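Local atomic coordinates of ribulose-5-phosphate reductase 1 (Staphylococcus aureus, PDB entry 6XHK), a protein that reduces D-ribulose 5-phosphate to D-ribitol 5-phosphate with NADPH, a step in making the ribitol phosphate wall teichoic acid of the bacterial cell wall. Residues F156-W170 with G220-G232. Residues are numbered along the deposited sequence; the frame is centred on the assembly and turned at random.
Sequences FEKKSISNKNTFGIW and GLTFDHAFECVGG. With NDP (NADPH dihydro-nicotinamide-adenine-dinucleotide phosphate), chain B.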
loop_
_atom_site.group_PDB
_atom_site.type_symbol
_atom_site.label_atom_id
_atom_site.label_comp_id
_atom_site.label_asym_id
_atom_site.label_seq_id
_atom_site.Cartn_x
_atom_site.Cartn_y
_atom_site.Cartn_z
ATOM N N PHE A 156 -16.216 6.694 1.779
ATOM C CA PHE A 156 -17.077 7.772 2.257
ATOM C C PHE A 156 -17.706 8.480 1.060
ATOM O O PHE A 156 -17.006 9.190 0.325
ATOM C CB PHE A 156 -16.266 8.751 3.097
ATOM C CG PHE A 156 -15.706 8.164 4.368
ATOM C CD1 PHE A 156 -14.516 8.623 4.892
ATOM C CD2 PHE A 156 -16.422 7.234 5.092
ATOM C CE1 PHE A 156 -14.010 8.099 6.071
ATOM C CE2 PHE A 156 -15.923 6.722 6.284
ATOM C CZ PHE A 156 -14.721 7.156 6.768
ATOM N N GLU A 157 -19.020 8.277 0.859
ATOM C CA GLU A 157 -19.753 8.921 -0.229
ATOM C C GLU A 157 -19.323 10.381 -0.310
ATOM O O GLU A 157 -19.602 11.161 0.607
ATOM C CB GLU A 157 -21.275 8.805 -0.028
ATOM N N LYS A 158 -18.599 10.737 -1.384
ATOM C CA LYS A 158 -17.952 12.044 -1.490
ATOM C C LYS A 158 -18.936 13.196 -1.364
ATOM O O LYS A 158 -18.516 14.324 -1.076
ATOM C CB LYS A 158 -17.198 12.166 -2.818
ATOM N N LYS A 159 -20.233 12.935 -1.566
ATOM C CA LYS A 159 -21.249 13.972 -1.409
ATOM C C LYS A 159 -21.432 14.375 0.053
ATOM O O LYS A 159 -21.896 15.487 0.334
ATOM C CB LYS A 159 -22.576 13.489 -1.999
ATOM N N SER A 160 -21.074 13.493 0.993
ATOM C CA SER A 160 -21.220 13.746 2.423
ATOM C C SER A 160 -20.026 14.471 3.034
ATOM O O SER A 160 -20.117 14.931 4.181
ATOM C CB SER A 160 -21.446 12.420 3.165
ATOM O OG SER A 160 -20.279 11.604 3.147
ATOM N N ILE A 161 -18.920 14.598 2.305
ATOM C CA ILE A 161 -17.660 15.086 2.855
ATOM C C ILE A 161 -17.216 16.321 2.073
ATOM O O ILE A 161 -17.014 16.252 0.854
ATOM C CB ILE A 161 -16.575 13.996 2.823
ATOM C CG1 ILE A 161 -16.956 12.853 3.761
ATOM C CG2 ILE A 161 -15.236 14.568 3.225
ATOM C CD1 ILE A 161 -17.490 13.326 5.077
ATOM N N SER A 162 -17.056 17.445 2.779
ATOM C CA SER A 162 -16.515 18.688 2.241
ATOM C C SER A 162 -15.116 18.942 2.810
ATOM O O SER A 162 -14.563 18.140 3.569
ATOM C CB SER A 162 -17.457 19.870 2.538
ATOM O OG SER A 162 -17.834 19.951 3.909
ATOM N N ASN A 163 -14.543 20.086 2.433
ATOM C CA ASN A 163 -13.303 20.555 3.035
ATOM C C ASN A 163 -13.649 21.288 4.332
ATOM O O ASN A 163 -12.871 22.112 4.826
ATOM C CB ASN A 163 -12.531 21.441 2.040
ATOM N N LYS A 164 -14.838 20.988 4.874
ATOM C CA LYS A 164 -15.325 21.476 6.163
ATOM C C LYS A 164 -15.418 20.368 7.210
ATOM O O LYS A 164 -15.791 20.643 8.354
ATOM C CB LYS A 164 -16.701 22.135 5.990
ATOM N N ASN A 165 -15.084 19.127 6.855
ATOM C CA ASN A 165 -15.046 18.042 7.829
ATOM C C ASN A 165 -13.750 18.115 8.633
ATOM O O ASN A 165 -13.009 19.098 8.587
ATOM C CB ASN A 165 -15.234 16.687 7.144
ATOM C CG ASN A 165 -16.661 16.466 6.649
ATOM O OD1 ASN A 165 -17.102 17.075 5.677
ATOM N ND2 ASN A 165 -17.396 15.597 7.339
ATOM N N THR A 166 -13.486 17.073 9.417
ATOM C CA THR A 166 -12.286 16.998 10.250
ATOM C C THR A 166 -11.923 15.535 10.443
ATOM O O THR A 166 -12.652 14.803 11.108
ATOM C CB THR A 166 -12.498 17.665 11.595
ATOM O OG1 THR A 166 -12.758 19.056 11.387
ATOM C CG2 THR A 166 -11.274 17.461 12.492
ATOM N N PHE A 167 -10.782 15.122 9.909
ATOM C CA PHE A 167 -10.404 13.718 9.893
ATOM C C PHE A 167 -9.426 13.359 11.011
ATOM O O PHE A 167 -8.632 14.188 11.462
ATOM C CB PHE A 167 -9.806 13.367 8.536
ATOM C CG PHE A 167 -10.693 13.709 7.383
ATOM C CD1 PHE A 167 -11.606 12.775 6.901
ATOM C CD2 PHE A 167 -10.595 14.934 6.747
ATOM C CE1 PHE A 167 -12.424 13.066 5.823
ATOM C CE2 PHE A 167 -11.406 15.236 5.663
ATOM C CZ PHE A 167 -12.323 14.304 5.202
ATOM N N GLY A 168 -9.512 12.114 11.472
ATOM C CA GLY A 168 -8.496 11.535 12.332
ATOM C C GLY A 168 -7.904 10.300 11.678
ATOM O O GLY A 168 -8.589 9.582 10.952
ATOM N N ILE A 169 -6.614 10.068 11.927
ATOM C CA ILE A 169 -5.875 8.944 11.351
ATOM C C ILE A 169 -5.074 8.286 12.472
ATOM O O ILE A 169 -4.201 8.928 13.073
ATOM C CB ILE A 169 -4.936 9.401 10.223
ATOM C CG1 ILE A 169 -5.743 9.961 9.060
ATOM C CG2 ILE A 169 -4.132 8.234 9.730
ATOM C CD1 ILE A 169 -4.928 10.631 7.999
ATOM N N TRP A 170 -5.371 7.021 12.774
ATOM C CA TRP A 170 -4.557 6.252 13.714
ATOM C C TRP A 170 -3.494 5.454 12.969
ATOM O O TRP A 170 -3.782 4.826 11.947
ATOM C CB TRP A 170 -5.392 5.299 14.580
ATOM C CG TRP A 170 -5.825 5.865 15.907
ATOM C CD1 TRP A 170 -5.404 5.465 17.158
ATOM C CD2 TRP A 170 -6.770 6.912 16.121
ATOM N NE1 TRP A 170 -6.017 6.226 18.132
ATOM C CE2 TRP A 170 -6.863 7.117 17.521
ATOM C CE3 TRP A 170 -7.545 7.709 15.265
ATOM C CZ2 TRP A 170 -7.697 8.074 18.072
ATOM C CZ3 TRP A 170 -8.366 8.667 15.820
ATOM C CH2 TRP A 170 -8.440 8.839 17.209
ATOM N N GLY A 220 -11.531 16.768 25.172
ATOM C CA GLY A 220 -12.135 17.798 24.359
ATOM C C GLY A 220 -11.795 17.745 22.892
ATOM O O GLY A 220 -12.288 18.583 22.129
ATOM N N LEU A 221 -10.968 16.801 22.470
ATOM C CA LEU A 221 -10.567 16.747 21.080
ATOM C C LEU A 221 -11.640 16.023 20.296
ATOM O O LEU A 221 -12.248 15.065 20.785
ATOM C CB LEU A 221 -9.223 16.036 20.948
ATOM C CG LEU A 221 -8.471 16.075 19.620
ATOM C CD1 LEU A 221 -8.024 17.501 19.285
ATOM C CD2 LEU A 221 -7.294 15.149 19.761
ATOM N N THR A 222 -11.897 16.498 19.081
ATOM C CA THR A 222 -13.050 15.957 18.381
ATOM C C THR A 222 -12.850 15.980 16.870
ATOM O O THR A 222 -12.121 16.818 16.335
ATOM C CB THR A 222 -14.315 16.728 18.750
ATOM O OG1 THR A 222 -15.445 16.041 18.203
ATOM C CG2 THR A 222 -14.253 18.161 18.202
ATOM N N PHE A 223 -13.552 15.063 16.200
ATOM C CA PHE A 223 -13.479 14.844 14.759
ATOM C C PHE A 223 -14.674 13.990 14.352
ATOM O O PHE A 223 -15.256 13.288 15.185
ATOM C CB PHE A 223 -12.185 14.128 14.369
ATOM C CG PHE A 223 -11.927 12.875 15.166
ATOM C CD1 PHE A 223 -11.231 12.921 16.365
ATOM C CD2 PHE A 223 -12.384 11.642 14.699
ATOM C CE1 PHE A 223 -10.997 11.759 17.081
ATOM C CE2 PHE A 223 -12.156 10.484 15.410
ATOM C CZ PHE A 223 -11.463 10.539 16.601
ATOM N N ASP A 224 -15.014 14.017 13.055
ATOM C CA ASP A 224 -16.208 13.321 12.583
ATOM C C ASP A 224 -15.961 12.110 11.694
ATOM O O ASP A 224 -16.900 11.336 11.473
ATOM C CB ASP A 224 -17.167 14.287 11.853
ATOM C CG ASP A 224 -16.470 15.215 10.879
ATOM O OD1 ASP A 224 -15.407 15.767 11.233
ATOM O OD2 ASP A 224 -16.982 15.379 9.749
ATOM N N HIS A 225 -14.751 11.913 11.179
ATOM C CA HIS A 225 -14.471 10.784 10.297
ATOM C C HIS A 225 -13.067 10.291 10.620
ATOM O O HIS A 225 -12.164 11.103 10.842
ATOM C CB HIS A 225 -14.532 11.185 8.819
ATOM C CG HIS A 225 -15.910 11.212 8.242
ATOM N ND1 HIS A 225 -16.903 12.033 8.725
ATOM C CD2 HIS A 225 -16.459 10.527 7.213
ATOM C CE1 HIS A 225 -18.009 11.848 8.028
ATOM N NE2 HIS A 225 -17.767 10.936 7.104
ATOM N N ALA A 226 -12.863 8.976 10.630
ATOM C CA ALA A 226 -11.559 8.464 11.044
ATOM C C ALA A 226 -11.148 7.289 10.177
ATOM O O ALA A 226 -11.981 6.656 9.525
ATOM C CB ALA A 226 -11.551 8.069 12.518
ATOM N N PHE A 227 -9.830 7.026 10.176
ATOM C CA PHE A 227 -9.180 5.992 9.365
ATOM C C PHE A 227 -8.279 5.171 10.268
ATOM O O PHE A 227 -7.393 5.724 10.925
ATOM C CB PHE A 227 -8.353 6.605 8.249
ATOM C CG PHE A 227 -9.165 7.218 7.198
ATOM C CD1 PHE A 227 -9.581 6.479 6.113
ATOM C CD2 PHE A 227 -9.530 8.550 7.290
ATOM C CE1 PHE A 227 -10.352 7.054 5.112
ATOM C CE2 PHE A 227 -10.310 9.139 6.304
ATOM C CZ PHE A 227 -10.724 8.388 5.206
ATOM N N GLU A 228 -8.503 3.867 10.315
ATOM C CA GLU A 228 -7.665 2.964 11.095
ATOM C C GLU A 228 -6.600 2.346 10.191
ATOM O O GLU A 228 -6.909 1.468 9.375
ATOM C CB GLU A 228 -8.507 1.886 11.768
ATOM C CG GLU A 228 -7.742 1.118 12.824
ATOM C CD GLU A 228 -7.317 -0.270 12.333
ATOM O OE1 GLU A 228 -7.662 -0.655 11.184
ATOM O OE2 GLU A 228 -6.644 -0.978 13.108
ATOM N N CYS A 229 -5.346 2.801 10.347
ATOM C CA CYS A 229 -4.200 2.393 9.538
ATOM C C CYS A 229 -3.135 1.723 10.403
ATOM O O CYS A 229 -1.923 1.900 10.200
ATOM C CB CYS A 229 -3.623 3.585 8.788
ATOM S SG CYS A 229 -4.798 4.524 7.860
ATOM N N VAL A 230 -3.614 0.975 11.401
ATOM C CA VAL A 230 -2.842 0.162 12.335
ATOM C C VAL A 230 -3.268 -1.287 12.131
ATOM O O VAL A 230 -4.442 -1.561 11.874
ATOM C CB VAL A 230 -3.131 0.613 13.785
ATOM C CG1 VAL A 230 -2.371 -0.193 14.809
ATOM C CG2 VAL A 230 -2.898 2.067 13.928
ATOM N N GLY A 231 -2.343 -2.230 12.247
ATOM C CA GLY A 231 -2.698 -3.620 12.101
ATOM C C GLY A 231 -2.527 -4.417 13.383
ATOM O O GLY A 231 -2.187 -3.901 14.444
ATOM N N GLY A 232 -2.776 -5.716 13.251
ATOM C CA GLY A 232 -2.276 -6.651 14.227
ATOM C C GLY A 232 -2.935 -6.476 15.572
ATOM O O GLY A 232 -4.090 -6.062 15.679
HETATM P PA NDP B . 3.484 -0.146 9.831
HETATM O O1A NDP B . 4.575 -1.107 10.210
HETATM O O2A NDP B . 4.080 1.064 9.119
HETATM O O5B NDP B . 2.644 0.275 11.202
HETATM C C5B NDP B . 1.870 1.520 11.242
HETATM C C4B NDP B . 2.142 2.324 12.568
HETATM O O4B NDP B . 1.187 2.183 13.448
HETATM C C3B NDP B . 3.430 1.811 13.275
HETATM O O3B NDP B . 4.362 2.797 13.371
HETATM C C2B NDP B . 3.041 1.438 14.700
HETATM O O2B NDP B . 4.153 1.959 15.543
HETATM C C1B NDP B . 1.932 2.110 14.887
HETATM N N9A NDP B . 1.071 1.605 15.962
HETATM C C8A NDP B . 1.189 0.465 16.704
HETATM N N7A NDP B . 0.161 0.418 17.598
HETATM C C5A NDP B . -0.570 1.505 17.411
HETATM C C6A NDP B . -1.837 2.000 18.120
HETATM N N6A NDP B . -2.408 1.195 19.177
HETATM N N1A NDP B . -2.418 3.235 17.713
HETATM C C2A NDP B . -1.829 4.025 16.653
HETATM N N3A NDP B . -0.610 3.536 15.978
HETATM C C4A NDP B . -0.007 2.243 16.404
HETATM O O3 NDP B . 2.406 -0.859 8.743
HETATM P PN NDP B . 1.447 -0.028 7.615
HETATM O O1N NDP B . 1.319 1.450 7.993
HETATM O O2N NDP B . 2.101 -0.081 6.274
HETATM O O5D NDP B . -0.024 -0.808 7.550
HETATM C C5D NDP B . -0.441 -1.636 8.658
HETATM C C4D NDP B . -1.523 -2.560 8.394
HETATM O O4D NDP B . -2.284 -2.266 7.034
HETATM C C3D NDP B . -1.046 -4.026 8.266
HETATM O O3D NDP B . -1.932 -4.942 9.045
HETATM C C2D NDP B . -1.085 -4.292 6.937
HETATM O O2D NDP B . -1.226 -5.711 6.611
HETATM C C1D NDP B . -2.348 -3.416 6.390
HETATM N N1N NDP B . -2.438 -3.291 4.919
HETATM C C2N NDP B . -3.779 -3.355 4.334
HETATM C C3N NDP B . -4.034 -3.441 2.819
HETATM C C7N NDP B . -5.531 -3.528 2.313
HETATM O O7N NDP B . -5.780 -3.990 1.225
HETATM N N7N NDP B . -6.604 -3.037 3.181
HETATM C C4N NDP B . -2.858 -3.166 1.849
HETATM C C5N NDP B . -1.472 -3.325 2.513
HETATM C C6N NDP B . -1.283 -3.121 4.032
HETATM P P2B NDP B . 5.024 0.837 16.335
HETATM O O1X NDP B . 4.126 -0.167 17.026
HETATM O O2X NDP B . 5.868 0.098 15.311
HETATM O O3X NDP B . 5.876 1.552 17.371
#
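His225 drives the edge of its imidazole into the face of the Phe156 ring, a T-shaped pair with planes at 86° and His225 CD2 over the ring centre. The CD1 methyl of Ile161 sits over one face of the same imidazole, offset toward its rim, in a CH-pi contact. Phe156 in turn presents its edge to the face of Phe227, offset, while Phe167 lies alongside Phe227 and points the same way, its CD1 in the plane of that ring. These rings fill one face of two parallel strands, 166-170 and 225-228, central neighbours in the six-stranded Rossmann sheet; Ser251 and Ala253 of strand 251-254 also touch Phe156. On the other face Gly168, having no side chain, makes room for the Phe223 ring, which reaches forward along the strands, its CG set between backbone N and carbonyl carbon (chi1 51°). Phe223 CZ then lies 3.5 Å from Trp170 CH2, at the indole's edge, and helix 232-245 covers this side through Met242 and Ala238. The backbone ladder runs from Gly168 N to His225 O (2.9 Å), through Phe227 N to Gly168 O and Trp170 N to Phe227 O, to Cys229 N on Trp170 O. At the opposite end Asp224 accepts from Asn165 ND2 at OD2, with amide and carboxylate planes only 19° apart, and its N donates to Thr166 O. Just past strand 225-228 Val230 packs CG2 against N3A of the NADPH adenine (3.4 Å), while Trp170, ending its own strand, has N1A at its indole edge. Backbone bonds thus fix the parallel register, aromatic packing fills one face, and together they position a largely apolar Val230-Trp170 surface against the adenine.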